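Local coordinates for protein FOKI restriction endonuclease (Planomicrobium okeanokoites, PDB 2FOK) that recognises a specific DNA sequence and cleaves the DNA a short distance away, as a metal-dependent type IIS restriction endonuclease, at residues A[236-248]-A[258-271]. Residues are numbered along the deposited sequence; the frame is centred on the assembly and turned at random.
Sequences KLGLVKQGKKEFI and KEFISHAFKITGEG
Q242 starts out with CG trans to its backbone N (chi1 -161°) and then runs extended beside F265, lying against the ring through CG. Its amide goes past that ring, and Q242 NE2 donates a fairly straight bond to S262 O at 3.1 Å. The acceptor lies in the amide plane, but the donor stands above the carbonyl plane. The same amide nitrogen of Q242 also meets the edge of the H263 ring. A valine here would probably leave S262 O without its side-chain donor and take the amide away from the edge of the H263 ring. V240 CG1 touches the F265 ring at its edge, 3.7 Å from F265 CD2. These residues belong to a beta hairpin whose two strands pair antiparallel. It lies in the second helix-turn-helix-class subdomain of the DNA-recognition part. K241 and K266 form a hydrogen-bonded pair, as do K245 and I261. Between these pairs the register slips by one residue, and G243 N bonds to A264 O at 2.9 Å. Beyond the slip, K244 bends back so that K244 NZ sits over the F260 ring face, 4.2 Å from its centroid, in a cation-pi contact. The same NZ makes a salt bridge with E246 OE2, whose carboxylate rests near F260 CB. On the other face of the sheet F247 CE1 packs on I261 CG1 at 3.8 Å, and helix 197-205 also touches F247. At the far end T268 OG1 donates to G238 O at 2.7 Å, in the carbonyl plane and on a lone pair. This hydroxyl also accepts from G271 N, so T268 N-caps helix 269-279 while tying it to the Schellman turn at G238.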
# COMPACT_ATOMS: atom_id res chain seq x y z
N LYS A 236 -12.80 14.00 -11.20
CA LYS A 236 -12.65 15.00 -12.23
C LYS A 236 -13.25 14.59 -13.57
O LYS A 236 -13.50 15.45 -14.43
CB LYS A 236 -11.17 15.35 -12.40
CG LYS A 236 -10.60 16.10 -11.20
CD LYS A 236 -9.44 17.01 -11.57
CE LYS A 236 -8.10 16.41 -11.11
NZ LYS A 236 -8.14 15.91 -9.70
N LEU A 237 -13.49 13.30 -13.76
CA LEU A 237 -14.06 12.79 -15.00
C LEU A 237 -15.55 12.52 -14.83
O LEU A 237 -16.21 12.04 -15.75
CB LEU A 237 -13.34 11.51 -15.46
CG LEU A 237 -11.95 11.73 -16.08
CD1 LEU A 237 -11.24 10.41 -16.23
CD2 LEU A 237 -12.09 12.42 -17.43
N GLY A 238 -16.07 12.84 -13.64
CA GLY A 238 -17.48 12.66 -13.36
C GLY A 238 -17.98 11.26 -13.03
O GLY A 238 -19.18 11.07 -12.83
N LEU A 239 -17.08 10.28 -12.98
CA LEU A 239 -17.48 8.91 -12.69
C LEU A 239 -17.67 8.66 -11.19
O LEU A 239 -18.32 7.69 -10.78
CB LEU A 239 -16.44 7.93 -13.25
CG LEU A 239 -15.97 8.22 -14.68
CD1 LEU A 239 -15.02 7.12 -15.15
CD2 LEU A 239 -17.18 8.32 -15.60
N VAL A 240 -17.11 9.55 -10.37
CA VAL A 240 -17.22 9.42 -8.92
C VAL A 240 -17.40 10.82 -8.33
O VAL A 240 -17.11 11.81 -9.00
CB VAL A 240 -15.94 8.75 -8.35
CG1 VAL A 240 -15.35 9.59 -7.21
CG2 VAL A 240 -16.24 7.32 -7.89
N LYS A 241 -17.89 10.90 -7.10
CA LYS A 241 -18.04 12.20 -6.44
C LYS A 241 -17.29 12.20 -5.11
O LYS A 241 -17.55 11.37 -4.25
CB LYS A 241 -19.51 12.51 -6.18
CG LYS A 241 -19.78 13.99 -5.85
CD LYS A 241 -21.01 14.16 -4.97
CE LYS A 241 -22.27 13.54 -5.60
NZ LYS A 241 -22.84 12.38 -4.82
N GLN A 242 -16.35 13.13 -4.95
CA GLN A 242 -15.60 13.23 -3.71
C GLN A 242 -16.28 14.20 -2.76
O GLN A 242 -16.57 15.34 -3.13
CB GLN A 242 -14.16 13.69 -3.98
CG GLN A 242 -13.20 13.40 -2.84
CD GLN A 242 -11.94 14.24 -2.91
OE1 GLN A 242 -11.32 14.36 -3.97
NE2 GLN A 242 -11.55 14.82 -1.79
N GLY A 243 -16.53 13.74 -1.54
CA GLY A 243 -17.19 14.55 -0.54
C GLY A 243 -16.83 14.00 0.83
O GLY A 243 -16.74 12.79 1.00
N LYS A 244 -16.63 14.89 1.80
CA LYS A 244 -16.27 14.46 3.13
C LYS A 244 -17.30 13.57 3.80
O LYS A 244 -18.50 13.75 3.65
CB LYS A 244 -15.99 15.67 4.03
CG LYS A 244 -17.24 16.33 4.58
CD LYS A 244 -17.17 17.83 4.45
CE LYS A 244 -16.66 18.45 5.73
NZ LYS A 244 -17.58 18.16 6.86
N LYS A 245 -16.81 12.58 4.54
CA LYS A 245 -17.65 11.66 5.28
C LYS A 245 -17.54 12.12 6.73
O LYS A 245 -16.48 12.59 7.15
CB LYS A 245 -17.10 10.24 5.11
CG LYS A 245 -17.90 9.15 5.79
CD LYS A 245 -17.88 7.88 4.94
CE LYS A 245 -17.88 6.61 5.79
NZ LYS A 245 -19.16 5.85 5.71
N GLU A 246 -18.62 12.02 7.49
CA GLU A 246 -18.61 12.46 8.88
C GLU A 246 -18.74 11.31 9.86
O GLU A 246 -19.29 10.26 9.54
CB GLU A 246 -19.73 13.47 9.12
CG GLU A 246 -19.65 14.68 8.21
CD GLU A 246 -19.49 15.96 8.98
OE1 GLU A 246 -20.28 16.19 9.92
OE2 GLU A 246 -18.58 16.75 8.64
N PHE A 247 -18.22 11.52 11.07
CA PHE A 247 -18.26 10.50 12.11
C PHE A 247 -18.50 11.08 13.50
O PHE A 247 -18.21 12.24 13.76
CB PHE A 247 -16.95 9.71 12.12
CG PHE A 247 -16.56 9.14 10.79
CD1 PHE A 247 -15.81 9.88 9.89
CD2 PHE A 247 -16.91 7.83 10.46
CE1 PHE A 247 -15.42 9.33 8.68
CE2 PHE A 247 -16.51 7.27 9.25
CZ PHE A 247 -15.77 8.02 8.36
N ILE A 248 -19.03 10.25 14.40
CA ILE A 248 -19.27 10.65 15.78
C ILE A 248 -18.23 9.89 16.59
O ILE A 248 -18.41 8.71 16.89
CB ILE A 248 -20.68 10.23 16.28
CG1 ILE A 248 -21.75 11.17 15.71
CG2 ILE A 248 -20.71 10.24 17.81
CD1 ILE A 248 -21.91 12.48 16.48
N LYS A 258 -16.67 15.10 17.19
CA LYS A 258 -17.15 14.83 15.85
C LYS A 258 -15.97 14.98 14.93
O LYS A 258 -15.10 15.82 15.15
CB LYS A 258 -18.25 15.83 15.47
CG LYS A 258 -19.58 15.17 15.13
CD LYS A 258 -19.69 14.90 13.63
CE LYS A 258 -21.14 15.00 13.16
NZ LYS A 258 -21.99 13.89 13.68
N GLU A 259 -15.92 14.14 13.90
CA GLU A 259 -14.81 14.18 12.95
C GLU A 259 -15.32 13.89 11.55
O GLU A 259 -16.41 13.36 11.37
CB GLU A 259 -13.73 13.16 13.35
CG GLU A 259 -13.21 13.32 14.78
CD GLU A 259 -12.46 14.63 14.99
OE1 GLU A 259 -11.85 15.13 14.03
OE2 GLU A 259 -12.49 15.16 16.12
N PHE A 260 -14.52 14.27 10.56
CA PHE A 260 -14.86 14.06 9.16
C PHE A 260 -13.61 13.73 8.35
O PHE A 260 -12.51 14.13 8.71
CB PHE A 260 -15.52 15.31 8.57
CG PHE A 260 -14.57 16.45 8.34
CD1 PHE A 260 -14.22 17.30 9.39
CD2 PHE A 260 -14.02 16.68 7.08
CE1 PHE A 260 -13.33 18.38 9.17
CE2 PHE A 260 -13.14 17.74 6.86
CZ PHE A 260 -12.79 18.59 7.90
N ILE A 261 -13.81 12.99 7.26
CA ILE A 261 -12.72 12.61 6.35
C ILE A 261 -13.11 13.19 4.99
O ILE A 261 -14.15 12.83 4.43
CB ILE A 261 -12.58 11.08 6.24
CG1 ILE A 261 -12.01 10.49 7.54
CG2 ILE A 261 -11.69 10.73 5.06
CD1 ILE A 261 -10.75 11.16 8.01
N SER A 262 -12.28 14.08 4.46
CA SER A 262 -12.57 14.71 3.17
C SER A 262 -12.29 13.82 1.96
O SER A 262 -12.84 14.03 0.88
CB SER A 262 -11.79 16.01 3.05
OG SER A 262 -11.30 16.41 4.31
N HIS A 263 -11.42 12.83 2.13
CA HIS A 263 -11.08 11.92 1.05
C HIS A 263 -12.03 10.75 1.06
O HIS A 263 -11.66 9.61 1.36
CB HIS A 263 -9.63 11.43 1.20
CG HIS A 263 -8.61 12.51 0.99
ND1 HIS A 263 -7.38 12.51 1.62
CD2 HIS A 263 -8.64 13.63 0.23
CE1 HIS A 263 -6.70 13.58 1.26
NE2 HIS A 263 -7.44 14.28 0.42
N ALA A 264 -13.29 11.04 0.73
CA ALA A 264 -14.33 10.03 0.66
C ALA A 264 -14.96 10.19 -0.71
O ALA A 264 -14.94 11.27 -1.27
CB ALA A 264 -15.36 10.27 1.74
N PHE A 265 -15.50 9.11 -1.25
CA PHE A 265 -16.10 9.15 -2.58
C PHE A 265 -17.39 8.34 -2.66
O PHE A 265 -17.68 7.53 -1.78
CB PHE A 265 -15.09 8.61 -3.62
CG PHE A 265 -13.69 9.14 -3.45
CD1 PHE A 265 -12.87 8.67 -2.43
CD2 PHE A 265 -13.20 10.13 -4.29
CE1 PHE A 265 -11.60 9.20 -2.23
CE2 PHE A 265 -11.93 10.67 -4.11
CZ PHE A 265 -11.13 10.20 -3.08
N LYS A 266 -18.16 8.57 -3.72
CA LYS A 266 -19.43 7.88 -3.96
C LYS A 266 -19.72 7.86 -5.47
O LYS A 266 -19.66 8.89 -6.13
CB LYS A 266 -20.56 8.61 -3.23
CG LYS A 266 -21.86 7.83 -3.18
CD LYS A 266 -22.92 8.64 -2.44
CE LYS A 266 -23.93 7.75 -1.74
NZ LYS A 266 -23.90 7.95 -0.26
N ILE A 267 -20.03 6.69 -6.00
CA ILE A 267 -20.30 6.55 -7.44
C ILE A 267 -21.40 7.47 -7.96
O ILE A 267 -22.20 8.00 -7.18
CB ILE A 267 -20.65 5.09 -7.80
CG1 ILE A 267 -20.16 4.78 -9.21
CG2 ILE A 267 -22.14 4.85 -7.66
CD1 ILE A 267 -19.78 3.32 -9.42
N THR A 268 -21.43 7.66 -9.28
CA THR A 268 -22.44 8.50 -9.94
C THR A 268 -23.16 7.71 -11.03
O THR A 268 -22.96 6.50 -11.18
CB THR A 268 -21.80 9.75 -10.60
OG1 THR A 268 -20.98 9.34 -11.71
CG2 THR A 268 -20.95 10.54 -9.61
N GLY A 269 -23.99 8.40 -11.81
CA GLY A 269 -24.73 7.74 -12.88
C GLY A 269 -23.83 7.36 -14.04
O GLY A 269 -23.96 6.28 -14.61
N GLU A 270 -22.91 8.25 -14.40
CA GLU A 270 -21.98 7.98 -15.49
C GLU A 270 -20.97 6.92 -15.07
O GLU A 270 -20.43 6.20 -15.92
CB GLU A 270 -21.26 9.27 -15.89
CG GLU A 270 -22.16 10.32 -16.52
CD GLU A 270 -22.63 9.94 -17.91
OE1 GLU A 270 -21.78 9.57 -18.75
OE2 GLU A 270 -23.85 10.01 -18.17
N GLY A 271 -20.72 6.82 -13.77
CA GLY A 271 -19.78 5.84 -13.27
C GLY A 271 -20.32 4.42 -13.29
O GLY A 271 -19.56 3.46 -13.47
O HOH W 1 -23.15 10.54 -7.05